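Local coordinates for probable chemoreceptor (Methyl-accepting chemotaxis) transmembrane protein (Rhizobium meliloti, PDB 6D8V) that probably senses quaternary ammonium compounds through its periplasmic double-Cache (dCache) domain and passes the signal on to steer bacterial chemotaxis, at residues T13-I18 with W261-D266. Residues are numbered along the deposited sequence; the frame is centred on the assembly and turned at random.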
loop_
_atom_site.group_PDB
_atom_site.type_symbol
_atom_site.label_atom_id
_atom_site.label_comp_id
_atom_site.label_asym_id
_atom_site.label_seq_id
_atom_site.Cartn_x
_atom_site.Cartn_y
_atom_site.Cartn_z
ATOM N N THR A 13 -2.341 11.336 21.101
ATOM C CA THR A 13 -2.720 10.068 21.719
ATOM C C THR A 13 -3.547 9.219 20.765
ATOM O O THR A 13 -3.375 7.996 20.691
ATOM C CB THR A 13 -3.494 10.334 23.012
ATOM O OG1 THR A 13 -2.575 10.688 24.053
ATOM C CG2 THR A 13 -4.289 9.106 23.416
ATOM N N GLU A 14 -4.439 9.859 20.018
ATOM C CA GLU A 14 -5.300 9.149 19.086
ATOM C C GLU A 14 -4.545 8.778 17.808
ATOM O O GLU A 14 -4.770 7.705 17.235
ATOM C CB GLU A 14 -6.511 10.034 18.804
ATOM C CG GLU A 14 -7.639 9.433 18.026
ATOM C CD GLU A 14 -8.746 10.447 17.819
ATOM O OE1 GLU A 14 -9.102 11.138 18.799
ATOM O OE2 GLU A 14 -9.243 10.568 16.677
ATOM N N ALA A 15 -3.642 9.651 17.343
ATOM C CA ALA A 15 -2.797 9.294 16.205
ATOM C C ALA A 15 -1.889 8.125 16.542
ATOM O O ALA A 15 -1.682 7.246 15.697
ATOM C CB ALA A 15 -1.959 10.492 15.742
ATOM N N ARG A 16 -1.351 8.095 17.768
ATOM C CA ARG A 16 -0.580 6.939 18.215
ATOM C C ARG A 16 -1.411 5.664 18.113
ATOM O O ARG A 16 -0.920 4.630 17.645
ATOM C CB ARG A 16 -0.073 7.170 19.643
ATOM C CG ARG A 16 0.678 5.995 20.277
ATOM C CD ARG A 16 1.786 6.468 21.223
ATOM N NE ARG A 16 1.389 7.614 22.041
ATOM C CZ ARG A 16 1.877 8.847 21.904
ATOM N NH1 ARG A 16 2.801 9.110 20.987
ATOM N NH2 ARG A 16 1.450 9.825 22.698
ATOM N N ALA A 17 -2.683 5.725 18.514
ATOM C CA ALA A 17 -3.573 4.577 18.359
ATOM C C ALA A 17 -3.784 4.212 16.891
ATOM O O ALA A 17 -3.764 3.029 16.533
ATOM C CB ALA A 17 -4.914 4.865 19.028
ATOM N N ILE A 18 -4.011 5.211 16.026
ATOM C CA ILE A 18 -4.275 4.942 14.613
ATOM C C ILE A 18 -3.047 4.353 13.946
ATOM O O ILE A 18 -3.152 3.450 13.107
ATOM C CB ILE A 18 -4.722 6.225 13.888
ATOM C CG1 ILE A 18 -6.054 6.760 14.452
ATOM C CG2 ILE A 18 -4.761 6.001 12.364
ATOM C CD1 ILE A 18 -7.161 5.725 14.521
ATOM N N TRP A 261 4.535 6.810 7.199
ATOM C CA TRP A 261 3.340 7.529 6.792
ATOM C C TRP A 261 2.990 8.595 7.823
ATOM O O TRP A 261 3.451 8.561 8.968
ATOM C CB TRP A 261 2.151 6.587 6.623
ATOM C CG TRP A 261 2.227 5.728 5.403
ATOM C CD1 TRP A 261 3.171 5.769 4.420
ATOM C CD2 TRP A 261 1.310 4.696 5.035
ATOM N NE1 TRP A 261 2.896 4.822 3.458
ATOM C CE2 TRP A 261 1.759 4.150 3.817
ATOM C CE3 TRP A 261 0.152 4.176 5.624
ATOM C CZ2 TRP A 261 1.095 3.111 3.177
ATOM C CZ3 TRP A 261 -0.510 3.144 4.986
ATOM C CH2 TRP A 261 -0.038 2.626 3.772
ATOM N N LEU A 262 2.152 9.537 7.408
ATOM C CA LEU A 262 1.615 10.566 8.286
ATOM C C LEU A 262 0.154 10.262 8.576
ATOM O O LEU A 262 -0.649 10.076 7.655
ATOM C CB LEU A 262 1.722 11.965 7.667
ATOM C CG LEU A 262 3.097 12.556 7.459
ATOM C CD1 LEU A 262 3.974 12.245 8.660
ATOM C CD2 LEU A 262 3.702 12.011 6.182
ATOM N N VAL A 263 -0.180 10.210 9.847
ATOM C CA VAL A 263 -1.555 10.351 10.284
ATOM C C VAL A 263 -1.829 11.841 10.404
ATOM O O VAL A 263 -1.011 12.594 10.945
ATOM C CB VAL A 263 -1.786 9.625 11.620
ATOM C CG1 VAL A 263 -3.189 9.855 12.120
ATOM C CG2 VAL A 263 -1.523 8.137 11.460
ATOM N N LEU A 264 -2.943 12.277 9.846
ATOM C CA LEU A 264 -3.434 13.628 10.042
ATOM C C LEU A 264 -4.701 13.526 10.865
ATOM O O LEU A 264 -5.606 12.754 10.533
ATOM C CB LEU A 264 -3.742 14.328 8.716
ATOM C CG LEU A 264 -2.684 14.349 7.622
ATOM C CD1 LEU A 264 -3.227 15.137 6.444
ATOM C CD2 LEU A 264 -1.392 14.957 8.137
ATOM N N VAL A 265 -4.769 14.301 11.929
ATOM C CA VAL A 265 -5.923 14.293 12.808
ATOM C C VAL A 265 -6.414 15.728 12.893
ATOM O O VAL A 265 -5.661 16.630 13.286
ATOM C CB VAL A 265 -5.583 13.694 14.186
ATOM C CG1 VAL A 265 -4.187 14.135 14.612
ATOM C CG2 VAL A 265 -6.646 14.050 15.214
ATOM N N ASP A 266 -7.652 15.944 12.468
ATOM C CA ASP A 266 -8.232 17.271 12.381
ATOM C C ASP A 266 -9.177 17.458 13.556
ATOM O O ASP A 266 -10.101 16.658 13.748
ATOM C CB ASP A 266 -8.965 17.453 11.051
ATOM C CG ASP A 266 -8.009 17.593 9.861
ATOM O OD1 ASP A 266 -6.789 17.746 10.082
ATOM O OD2 ASP A 266 -8.473 17.559 8.700
#
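Val263 meets both Ala15 and Ile18. Its CG1, anti to the backbone N (chi1 176°), comes 3.9 Å from Ala15 CB and also lies near Ile18 CG2, while its CG2 meets Ile18 CG2 at 4.0 Å. The side chains of Ile18 and Val263 cross at about a right angle, so methyl meets methyl without the two chains running alongside each other. Ile18 turns CG2 to the strand by placing it anti to its own backbone N, while CG1 and CD1 lead away from Val263. The small Ala15 lets the backbones close in here, its CA standing 6.1 Å from the CA of Val263. This is the tight part of the contact, all of it buried and apolar, with no hydrogen bond between the segments.

The local axes approach to 8.8 Å with their N-to-C directions 138° apart, so the strand runs obliquely against the helix. Such an arrangement fits the membrane-proximal module of a double-Cache sensor: the long helix 2-45 runs along the domain, and here it covers one face of the four-stranded antiparallel sheet, in which strand 259-268 pairs with 191-195 and 243-254. The bound 1,1-dimethyl-prolinium lies in a separate pocket lined by Trp72, Trp124 and Asp171, among others. Leu264 CB leaves the strand on the face turned from the helix, and the side chain touches Trp201.

Packing thins toward Val265, whose CG1 is 4.4 Å from Ala15 CB and which also rests on Val248 of the next strand. Beyond it the partly exposed Glu14 skirts the interface, its OE2 staying 4.6 Å from Val265 CG2 and its side chain touching Phe187 and Val192. The exposed Arg16 starts out away from 261-266, but its NH1 makes a weak hydrogen bond to the OH of Tyr250 on strand 243-254.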